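Possible thiamine biosynthesis enzyme (Candida albicans, PDB 2X7Q) is of unknown function but adopts the periplasmic binding protein fold, probably binds a small solute and may take part in thiamine biosynthesis. Local coordinates at residues V103-G106 and S107-D111; D224-N227 and Q228-Y232; E242-S245 and S246-Y250; R302-N306 and V307-N311. The protein carries 1 engineered substitution. All coordinates share one frame; numbering follows the deposited sequence.

Interaction 1 of 4, residues V103-G106 and S107-D111; sequences VSTG and SNRDD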
loop_
_atom_site.group_PDB
_atom_site.type_symbol
_atom_site.label_atom_id
_atom_site.label_comp_id
_atom_site.label_asym_id
_atom_site.label_seq_id
_atom_site.Cartn_x
_atom_site.Cartn_y
_atom_site.Cartn_z
ATOM N N VAL A 103 8.645 5.175 -12.614
ATOM C CA VAL A 103 8.152 6.333 -13.347
ATOM C C VAL A 103 8.067 6.005 -14.833
ATOM O O VAL A 103 9.066 5.641 -15.454
ATOM C CB VAL A 103 9.065 7.551 -13.141
ATOM C CG1 VAL A 103 8.487 8.772 -13.838
ATOM C CG2 VAL A 103 9.254 7.824 -11.655
ATOM N N SER A 104 6.872 6.133 -15.402
ATOM C CA SER A 104 6.652 5.744 -16.790
ATOM C C SER A 104 6.208 6.912 -17.664
ATOM O O SER A 104 5.664 7.901 -17.171
ATOM C CB SER A 104 5.612 4.624 -16.872
ATOM O OG SER A 104 5.985 3.516 -16.073
ATOM N N THR A 105 6.448 6.783 -18.966
ATOM C CA THR A 105 5.973 7.754 -19.942
ATOM C C THR A 105 5.574 7.027 -21.219
ATOM O O THR A 105 5.698 5.805 -21.309
ATOM C CB THR A 105 7.042 8.818 -20.258
ATOM O OG1 THR A 105 6.477 9.841 -21.089
ATOM C CG2 THR A 105 8.231 8.192 -20.970
ATOM N N GLY A 106 5.094 7.780 -22.204
ATOM C CA GLY A 106 4.677 7.202 -23.468
ATOM C C GLY A 106 5.786 6.433 -24.159
ATOM O O GLY A 106 6.960 6.595 -23.829
ATOM N N SER A 107 5.413 5.595 -25.121
ATOM C CA SER A 107 6.380 4.796 -25.862
ATOM C C SER A 107 7.253 5.671 -26.756
ATOM O O SER A 107 8.456 5.440 -26.882
ATOM C CB SER A 107 5.667 3.737 -26.702
ATOM O OG SER A 107 4.789 4.328 -27.639
ATOM N N ASN A 108 6.639 6.677 -27.372
ATOM C CA ASN A 108 7.357 7.600 -28.244
ATOM C C ASN A 108 7.184 9.049 -27.803
ATOM O O ASN A 108 6.345 9.774 -28.341
ATOM C CB ASN A 108 6.896 7.439 -29.693
ATOM C CG ASN A 108 7.692 8.303 -30.655
ATOM O OD1 ASN A 108 8.897 8.117 -30.820
ATOM N ND2 ASN A 108 7.018 9.248 -31.301
ATOM N N ARG A 109 7.982 9.468 -26.826
ATOM C CA ARG A 109 7.907 10.830 -26.312
ATOM C C ARG A 109 9.272 11.516 -26.352
ATOM O O ARG A 109 10.070 11.374 -25.428
ATOM C CB ARG A 109 7.370 10.831 -24.880
ATOM C CG ARG A 109 5.963 10.287 -24.736
ATOM C CD ARG A 109 4.942 11.204 -25.386
ATOM N NE ARG A 109 4.984 12.549 -24.820
ATOM C CZ ARG A 109 4.332 12.918 -23.722
ATOM N NH1 ARG A 109 3.584 12.044 -23.066
ATOM N NH2 ARG A 109 4.430 14.163 -23.277
ATOM N N ASP A 110 9.535 12.256 -27.424
ATOM C CA ASP A 110 10.799 12.970 -27.564
ATOM C C ASP A 110 10.938 14.066 -26.512
ATOM O O ASP A 110 12.045 14.499 -26.197
ATOM C CB ASP A 110 10.925 13.576 -28.963
ATOM C CG ASP A 110 11.174 12.534 -30.033
ATOM O OD1 ASP A 110 11.264 11.337 -29.691
ATOM O OD2 ASP A 110 11.285 12.915 -31.216
ATOM N N ASP A 111 9.809 14.509 -25.972
ATOM C CA ASP A 111 9.797 15.606 -25.012
ATOM C C ASP A 111 10.042 15.143 -23.578
ATOM O O ASP A 111 10.311 15.957 -22.694
ATOM C CB ASP A 111 8.478 16.377 -25.100
ATOM C CG ASP A 111 7.266 15.500 -24.837
ATOM O OD1 ASP A 111 7.341 14.277 -25.089
ATOM O OD2 ASP A 111 6.233 16.040 -24.390
#

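Interaction 2 of 4, residues D224-N227 and Q228-Y232; sequences DAVN and QGIQY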
loop_
_atom_site.group_PDB
_atom_site.type_symbol
_atom_site.label_atom_id
_atom_site.label_comp_id
_atom_site.label_asym_id
_atom_site.label_seq_id
_atom_site.Cartn_x
_atom_site.Cartn_y
_atom_site.Cartn_z
ATOM N N ASP A 224 -2.772 -13.025 13.843
ATOM C CA ASP A 224 -2.067 -14.279 14.086
ATOM C C ASP A 224 -2.217 -15.221 12.893
ATOM O O ASP A 224 -1.279 -15.923 12.526
ATOM C CB ASP A 224 -2.578 -14.951 15.361
ATOM C CG ASP A 224 -2.187 -14.195 16.614
ATOM O OD1 ASP A 224 -1.307 -13.316 16.528
ATOM O OD2 ASP A 224 -2.748 -14.487 17.690
ATOM N N ALA A 225 -3.400 -15.228 12.288
ATOM C CA ALA A 225 -3.657 -16.058 11.117
ATOM C C ALA A 225 -2.820 -15.573 9.938
ATOM O O ALA A 225 -2.296 -16.373 9.166
ATOM C CB ALA A 225 -5.135 -16.041 10.766
ATOM N N VAL A 226 -2.706 -14.255 9.802
ATOM C CA VAL A 226 -1.878 -13.656 8.763
ATOM C C VAL A 226 -0.412 -14.018 8.974
ATOM O O VAL A 226 0.323 -14.239 8.016
ATOM C CB VAL A 226 -2.034 -12.122 8.729
ATOM C CG1 VAL A 226 -1.047 -11.505 7.754
ATOM C CG2 VAL A 226 -3.463 -11.741 8.368
ATOM N N ASN A 227 0.003 -14.090 10.235
ATOM C CA ASN A 227 1.371 -14.471 10.569
ATOM C C ASN A 227 1.697 -15.865 10.049
ATOM O O ASN A 227 2.791 -16.111 9.547
ATOM C CB ASN A 227 1.591 -14.413 12.084
ATOM C CG ASN A 227 3.032 -14.683 12.476
ATOM O OD1 ASN A 227 3.579 -15.750 12.195
ATOM N ND2 ASN A 227 3.655 -13.709 13.127
ATOM N N GLN A 228 0.739 -16.778 10.181
ATOM C CA GLN A 228 0.900 -18.137 9.679
ATOM C C GLN A 228 0.843 -18.150 8.156
ATOM O O GLN A 228 1.545 -18.924 7.508
ATOM C CB GLN A 228 -0.178 -19.057 10.258
ATOM C CG GLN A 228 0.007 -19.386 11.732
ATOM C CD GLN A 228 -1.010 -20.388 12.240
ATOM O OE1 GLN A 228 -2.185 -20.327 11.885
ATOM N NE2 GLN A 228 -0.561 -21.314 13.080
ATOM N N GLY A 229 0.002 -17.290 7.590
ATOM C CA GLY A 229 -0.111 -17.170 6.148
ATOM C C GLY A 229 1.184 -16.673 5.537
ATOM O O GLY A 229 1.555 -17.070 4.432
ATOM N N ILE A 230 1.873 -15.802 6.266
ATOM C CA ILE A 230 3.163 -15.283 5.834
ATOM C C ILE A 230 4.234 -16.369 5.891
ATOM O O ILE A 230 5.051 -16.491 4.980
ATOM C CB ILE A 230 3.605 -14.087 6.701
ATOM C CG1 ILE A 230 2.702 -12.879 6.446
ATOM C CG2 ILE A 230 5.054 -13.736 6.423
ATOM C CD1 ILE A 230 3.074 -11.655 7.256
ATOM N N GLN A 231 4.228 -17.152 6.964
ATOM C CA GLN A 231 5.194 -18.232 7.120
ATOM C C GLN A 231 5.024 -19.273 6.017
ATOM O O GLN A 231 6.006 -19.749 5.450
ATOM C CB GLN A 231 5.065 -18.887 8.498
ATOM C CG GLN A 231 6.053 -20.021 8.739
ATOM C CD GLN A 231 5.903 -20.654 10.108
ATOM O OE1 GLN A 231 5.048 -20.260 10.898
ATOM N NE2 GLN A 231 6.740 -21.644 10.394
ATOM N N TYR A 232 3.778 -19.624 5.715
ATOM C CA TYR A 232 3.498 -20.576 4.648
ATOM C C TYR A 232 4.057 -20.062 3.328
ATOM O O TYR A 232 4.741 -20.787 2.612
ATOM C CB TYR A 232 1.994 -20.829 4.523
ATOM C CG TYR A 232 1.647 -21.935 3.546
ATOM C CD1 TYR A 232 1.504 -21.673 2.189
ATOM C CD2 TYR A 232 1.471 -23.241 3.983
ATOM C CE1 TYR A 232 1.192 -22.685 1.295
ATOM C CE2 TYR A 232 1.158 -24.259 3.099
ATOM C CZ TYR A 232 1.021 -23.975 1.758
ATOM O OH TYR A 232 0.713 -24.982 0.878
#

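Interaction 3 of 4, residues E242-S245 and S246-Y250; sequences EYIS and SNLDY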
loop_
_atom_site.group_PDB
_atom_site.type_symbol
_atom_site.label_atom_id
_atom_site.label_comp_id
_atom_site.label_asym_id
_atom_site.label_seq_id
_atom_site.Cartn_x
_atom_site.Cartn_y
_atom_site.Cartn_z
ATOM N N GLU A 242 3.167 -19.594 -8.755
ATOM C CA GLU A 242 2.114 -20.160 -9.588
ATOM C C GLU A 242 0.794 -19.426 -9.372
ATOM O O GLU A 242 0.106 -19.082 -10.327
ATOM C CB GLU A 242 1.939 -21.653 -9.295
ATOM C CG GLU A 242 0.899 -22.339 -10.173
ATOM C CD GLU A 242 0.686 -23.798 -9.804
ATOM O OE1 GLU A 242 0.922 -24.158 -8.630
ATOM O OE2 GLU A 242 0.275 -24.583 -10.686
ATOM N N TYR A 243 0.446 -19.195 -8.110
ATOM C CA TYR A 243 -0.795 -18.510 -7.763
ATOM C C TYR A 243 -0.848 -17.105 -8.352
ATOM O O TYR A 243 -1.841 -16.717 -8.962
ATOM C CB TYR A 243 -0.952 -18.431 -6.244
ATOM C CG TYR A 243 -2.007 -17.438 -5.788
ATOM C CD1 TYR A 243 -3.358 -17.742 -5.869
ATOM C CD2 TYR A 243 -1.648 -16.194 -5.278
ATOM C CE1 TYR A 243 -4.323 -16.839 -5.457
ATOM C CE2 TYR A 243 -2.603 -15.284 -4.860
ATOM C CZ TYR A 243 -3.938 -15.614 -4.953
ATOM O OH TYR A 243 -4.896 -14.720 -4.543
ATOM N N ILE A 244 0.225 -16.344 -8.160
ATOM C CA ILE A 244 0.278 -14.960 -8.620
ATOM C C ILE A 244 0.171 -14.860 -10.136
ATOM O O ILE A 244 -0.560 -14.021 -10.656
ATOM C CB ILE A 244 1.579 -14.266 -8.172
ATOM C CG1 ILE A 244 1.667 -14.225 -6.648
ATOM C CG2 ILE A 244 1.664 -12.867 -8.753
ATOM C CD1 ILE A 244 2.943 -13.610 -6.128
ATOM N N SER A 245 0.895 -15.723 -10.840
ATOM C CA SER A 245 0.949 -15.664 -12.295
ATOM C C SER A 245 -0.306 -16.226 -12.959
ATOM O O SER A 245 -0.580 -15.931 -14.119
ATOM C CB SER A 245 2.193 -16.393 -12.814
ATOM O OG SER A 245 2.195 -17.752 -12.417
ATOM N N SER A 246 -1.066 -17.030 -12.223
ATOM C CA SER A 246 -2.253 -17.672 -12.782
ATOM C C SER A 246 -3.545 -16.948 -12.405
ATOM O O SER A 246 -4.597 -17.201 -12.993
ATOM C CB SER A 246 -2.326 -19.138 -12.351
ATOM O OG SER A 246 -2.484 -19.254 -10.949
ATOM N N ASN A 247 -3.463 -16.048 -11.429
ATOM C CA ASN A 247 -4.640 -15.319 -10.963
ATOM C C ASN A 247 -4.499 -13.802 -11.072
ATOM O O ASN A 247 -5.494 -13.080 -11.085
ATOM C CB ASN A 247 -4.970 -15.707 -9.520
ATOM C CG ASN A 247 -5.395 -17.156 -9.389
ATOM O OD1 ASN A 247 -6.576 -17.484 -9.513
ATOM N ND2 ASN A 247 -4.432 -18.034 -9.136
ATOM N N LEU A 248 -3.261 -13.326 -11.147
ATOM C CA LEU A 248 -3.002 -11.892 -11.230
ATOM C C LEU A 248 -2.216 -11.544 -12.492
ATOM O O LEU A 248 -1.651 -12.425 -13.141
ATOM C CB LEU A 248 -2.259 -11.415 -9.982
ATOM C CG LEU A 248 -2.932 -11.760 -8.650
ATOM C CD1 LEU A 248 -2.058 -11.350 -7.472
ATOM C CD2 LEU A 248 -4.308 -11.118 -8.552
ATOM N N ASP A 249 -2.190 -10.260 -12.837
ATOM C CA ASP A 249 -1.531 -9.813 -14.059
ATOM C C ASP A 249 -0.016 -9.751 -13.901
ATOM O O ASP A 249 0.587 -8.680 -14.002
ATOM C CB ASP A 249 -2.063 -8.448 -14.498
ATOM C CG ASP A 249 -1.626 -8.080 -15.902
ATOM O OD1 ASP A 249 -1.750 -8.932 -16.805
ATOM O OD2 ASP A 249 -1.166 -6.939 -16.109
ATOM N N TYR A 250 0.594 -10.905 -13.654
ATOM C CA TYR A 250 2.044 -11.003 -13.566
ATOM C C TYR A 250 2.498 -12.292 -14.226
ATOM O O TYR A 250 1.889 -13.342 -14.029
ATOM C CB TYR A 250 2.504 -10.994 -12.107
ATOM C CG TYR A 250 1.985 -9.834 -11.288
ATOM C CD1 TYR A 250 2.703 -8.649 -11.190
ATOM C CD2 TYR A 250 0.782 -9.929 -10.600
ATOM C CE1 TYR A 250 2.234 -7.589 -10.435
ATOM C CE2 TYR A 250 0.305 -8.875 -9.842
ATOM C CZ TYR A 250 1.035 -7.709 -9.764
ATOM O OH TYR A 250 0.563 -6.659 -9.012
#

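Interaction 4 of 4, residues R302-N306 and V307-N311; sequences RLNSN and VKKTN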
loop_
_atom_site.group_PDB
_atom_site.type_symbol
_atom_site.label_atom_id
_atom_site.label_comp_id
_atom_site.label_asym_id
_atom_site.label_seq_id
_atom_site.Cartn_x
_atom_site.Cartn_y
_atom_site.Cartn_z
ATOM N N ARG A 302 -0.919 13.319 16.927
ATOM C CA ARG A 302 -1.983 12.584 16.255
ATOM C C ARG A 302 -1.583 11.135 15.981
ATOM O O ARG A 302 -2.411 10.229 16.062
ATOM C CB ARG A 302 -2.387 13.288 14.958
ATOM C CG ARG A 302 -3.099 14.612 15.184
ATOM C CD ARG A 302 -3.398 15.311 13.874
ATOM N NE ARG A 302 -4.183 16.526 14.069
ATOM C CZ ARG A 302 -4.511 17.368 13.094
ATOM N NH1 ARG A 302 -4.121 17.131 11.851
ATOM N NH2 ARG A 302 -5.229 18.448 13.361
ATOM N N LEU A 303 -0.310 10.926 15.664
ATOM C CA LEU A 303 0.203 9.591 15.381
ATOM C C LEU A 303 0.446 8.798 16.665
ATOM O O LEU A 303 0.262 7.582 16.698
ATOM C CB LEU A 303 1.492 9.678 14.560
ATOM C CG LEU A 303 1.357 10.261 13.152
ATOM C CD1 LEU A 303 2.710 10.327 12.469
ATOM C CD2 LEU A 303 0.381 9.435 12.329
ATOM N N ASN A 304 0.863 9.492 17.720
ATOM C CA ASN A 304 1.109 8.857 19.010
ATOM C C ASN A 304 -0.153 8.263 19.634
ATOM O O ASN A 304 -0.073 7.428 20.532
ATOM C CB ASN A 304 1.756 9.847 19.984
ATOM C CG ASN A 304 3.265 9.924 19.829
ATOM O OD1 ASN A 304 3.919 8.929 19.515
ATOM N ND2 ASN A 304 3.824 11.106 20.061
ATOM N N SER A 305 -1.313 8.693 19.148
ATOM C CA SER A 305 -2.589 8.237 19.691
ATOM C C SER A 305 -3.242 7.162 18.826
ATOM O O SER A 305 -4.061 6.382 19.310
ATOM C CB SER A 305 -3.553 9.414 19.867
ATOM O OG SER A 305 -3.033 10.382 20.760
ATOM N N ASN A 306 -2.877 7.124 17.547
ATOM C CA ASN A 306 -3.514 6.211 16.603
ATOM C C ASN A 306 -2.566 5.196 15.965
ATOM O O ASN A 306 -2.976 4.416 15.105
ATOM C CB ASN A 306 -4.254 6.995 15.512
ATOM C CG ASN A 306 -5.470 7.734 16.043
ATOM O OD1 ASN A 306 -6.561 7.641 15.480
ATOM N ND2 ASN A 306 -5.287 8.475 17.128
ATOM N N VAL A 307 -1.302 5.208 16.380
ATOM C CA VAL A 307 -0.341 4.221 15.896
ATOM C C VAL A 307 0.138 3.329 17.039
ATOM O O VAL A 307 0.779 3.798 17.982
ATOM C CB VAL A 307 0.873 4.878 15.208
ATOM C CG1 VAL A 307 1.807 3.812 14.655
ATOM C CG2 VAL A 307 0.413 5.810 14.096
ATOM N N LYS A 308 -0.180 2.042 16.946
ATOM C CA LYS A 308 0.120 1.086 18.009
ATOM C C LYS A 308 1.614 0.957 18.304
ATOM O O LYS A 308 2.435 0.892 17.387
ATOM C CB LYS A 308 -0.458 -0.290 17.664
ATOM C CG LYS A 308 -1.975 -0.383 17.784
ATOM C CD LYS A 308 -2.418 -0.282 19.234
ATOM C CE LYS A 308 -3.922 -0.470 19.369
ATOM N NZ LYS A 308 -4.349 -0.440 20.797
ATOM N N LYS A 309 1.957 0.928 19.588
ATOM C CA LYS A 309 3.324 0.653 20.014
ATOM C C LYS A 309 3.365 -0.649 20.807
ATOM O O LYS A 309 4.382 -0.999 21.406
ATOM C CB LYS A 309 3.885 1.809 20.845
ATOM C CG LYS A 309 4.221 3.048 20.024
ATOM C CD LYS A 309 5.141 3.998 20.784
ATOM C CE LYS A 309 4.397 4.756 21.876
ATOM N NZ LYS A 309 3.418 5.731 21.314
ATOM N N THR A 310 2.241 -1.361 20.800
ATOM C CA THR A 310 2.134 -2.655 21.460
ATOM C C THR A 310 1.329 -3.618 20.595
ATOM O O THR A 310 0.758 -3.223 19.577
ATOM C CB THR A 310 1.450 -2.540 22.835
ATOM O OG1 THR A 310 0.083 -2.144 22.661
ATOM C CG2 THR A 310 2.163 -1.517 23.706
ATOM N N ASN A 311 1.288 -4.881 21.006
ATOM C CA ASN A 311 0.480 -5.879 20.321
ATOM C C ASN A 311 -0.842 -6.104 21.043
ATOM O O ASN A 311 -0.948 -5.877 22.250
ATOM C CB ASN A 311 1.242 -7.200 20.203
ATOM C CG ASN A 311 2.448 -7.097 19.293
ATOM O OD1 ASN A 311 3.568 -7.408 19.695
ATOM N ND2 ASN A 311 2.226 -6.656 18.060
#

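Interaction 1 of 4, residues V103-G106 and S107-D111
The guanidinium of R109, the residue whose stem crosses G106 and T105, receives D111 OD2 in its plane at the edge, while T105 OG1 approaches it obliquely. R109 grips this carboxylate side-on. NH2 meets OD2 of D111 at 2.8 Å in a nearly straight bond (169°), and NE of R109 reaches OD1 of D111 at 2.9 Å, tilted out of the guanidinium plane. Two bonds from one flat group to another restrict rotation of both. The remaining reach of the cation is taken up elsewhere: NH2 also forms a salt bridge with D172, and NH1 bonds the carbonyls of V162 and S171.

The stem does the touching, back against T105 and G106. R109 CG lies 3.6 Å from G106 CA, and the same CG is 3.7 Å from T105 OG1, a hydroxyl bonded to the carbonyl of D172. Bends at chi2 (-68°) and chi3 (-58°) fold the arginine back beside the strand.

In this lobe of the periplasmic binding protein fold, strand 100-106 runs antiparallel to strands 173-177 and 190-197, and a buried arginine ties the loop that follows it to the end of helix 155-162 and to the residues just before strand 173-177.

Interaction 2 of 4, residues D224-N227 and Q228-Y232
Residues D224 to Y232 run as uninterrupted alpha helix, and four successive i to i+4 hydrogen bonds join the two halves: Q228 N to D224 O, G229 N to A225 O, I230 N to V226 O and Q231 N to N227 O. The I230 N to V226 O bond is the shortest of them at 2.8 Å, and CA atoms of V226 and G229 come within 4.7 Å.

Among the side chains, V226 and I230 form the apolar pair. V226 CG1 meets I230 CD1 at 4.2 Å, a loose contact in which the two chains slant across each other. I230 lies more closely over the backbone: its CG1, set anti to its own carbonyl carbon (chi1 -69°), comes to 3.2 Å from V226 O. Q228 turns its stem back along the helix, with CB 3.6 Å from A225 O. On the buried flank, V226 packs on L30 and I230 on P29 and F264, whereas Q228 touches Y38 and H42. The polar ends of three side chains have partners beyond the two segments: D224 with K220, N227 with the carbonyl of I268, Q231 with E235.

Chemically, the helix satisfies these four carbonyls from within, leaving one flank to make apolar contacts with helix 28-35 while D224, N227 and Q231 spend their polar ends on partners outside this turn.

Interaction 3 of 4, residues E242-S245 and S246-Y250
Y243 O is gripped by three donors from the next turn. The straightest is N247 ND2, 2.9 Å from Y243 O with an angle of 166° at the hydrogen; it arrives in the carbonyl plane on a lone pair, and the oxygen also lies in the plane of the N247 amide. Weak backbone bonds from S246 N and N247 N supplement it. The same amide nitrogen stands 3.5 Å from Y243 CD1, with the ring and amide planes 32° apart.

One residue earlier, S246 OG turns between its own N and carbonyl carbon (chi1 64°) and bonds E242 O at 2.7 Å. L248 N closes the series on I244 O at 2.8 Å.

The apolar part of the contact is I244: its CG2 touches Y250 CD2 at 3.6 Å and also approaches L248 CD1, at 4.2 Å, and I244 itself packs on A255 and W258. S245 CA makes a CA-H...O contact of 3.0 Å with Y250 O.

Together these features form the C-terminal end of helix 237-247, where the side chains of S246 and N247 supplement backbone bonds that have become weak. An inverse gamma turn centred on D249 follows, and D249 and Y250 bond K183 and T180 of helix 178-186, a bridge probably linking the two lobes.

Interaction 4 of 4, residues R302-N306 and V307-N311
A weak backbone hydrogen bond joins L303 and V307 near the C-terminal part of helix 296-306. V307 N reaches L303 O at 2.9 Å, but the bond is bent (128°); N306 N shares that acceptor at 3.3 Å. The oxygen is further covered by V307 itself, whose CG2 sits 3.2 Å from L303 O.

Apolar contact reinforces the same pair. L303 and V307 lie side by side and point the same way, with CD2 of L303 4.0 Å from CG2 of V307. Placing this methyl anti to the valine's carbonyl carbon (chi1 -177° for its CG1 partner) puts it over the last turn. L303 continues into I78 and I81 of helix 74-82, and both residues touch V279 of helix 275-289.

Among the polar side chains, K309 bends at chi3 and chi4, so that NZ stands 3.7 Å from N304 OD1, too long to be counted as a bond. K309 also makes a cation-pi interaction with W275, and N304 packs on that same tryptophan.

The backbones of N306 and K308 bond V90 of strand 88-95. The chemistry thus implies a change of support: the backbone bond between the segments is weak, and the departing chain is held also by apolar burial, an aromatic ring and the neighbouring strand.

How the interactions relate
All four contacts occur within local stretches of one chain, but they serve different parts of a two-lobed fold. Interaction 1 belongs to the sheet containing strand 100-106 and lies remote from interactions 2 and 4, about 41 and 42 Å between centres. Interactions 2 and 3 sit on consecutive helices, 216-235 and 237-247, with centres about 20 Å apart, and both pack on helix 28-35. Interaction 4 approaches interaction 2 to about 8 Å at the nearest atoms without touching it. No solute marks a binding site; a calcium ion lies about 9 Å from the side chain of N306. Interactions 1, 3 and 4 lie where a strand or helix gives way to loop, whereas interaction 2 is mid-helix.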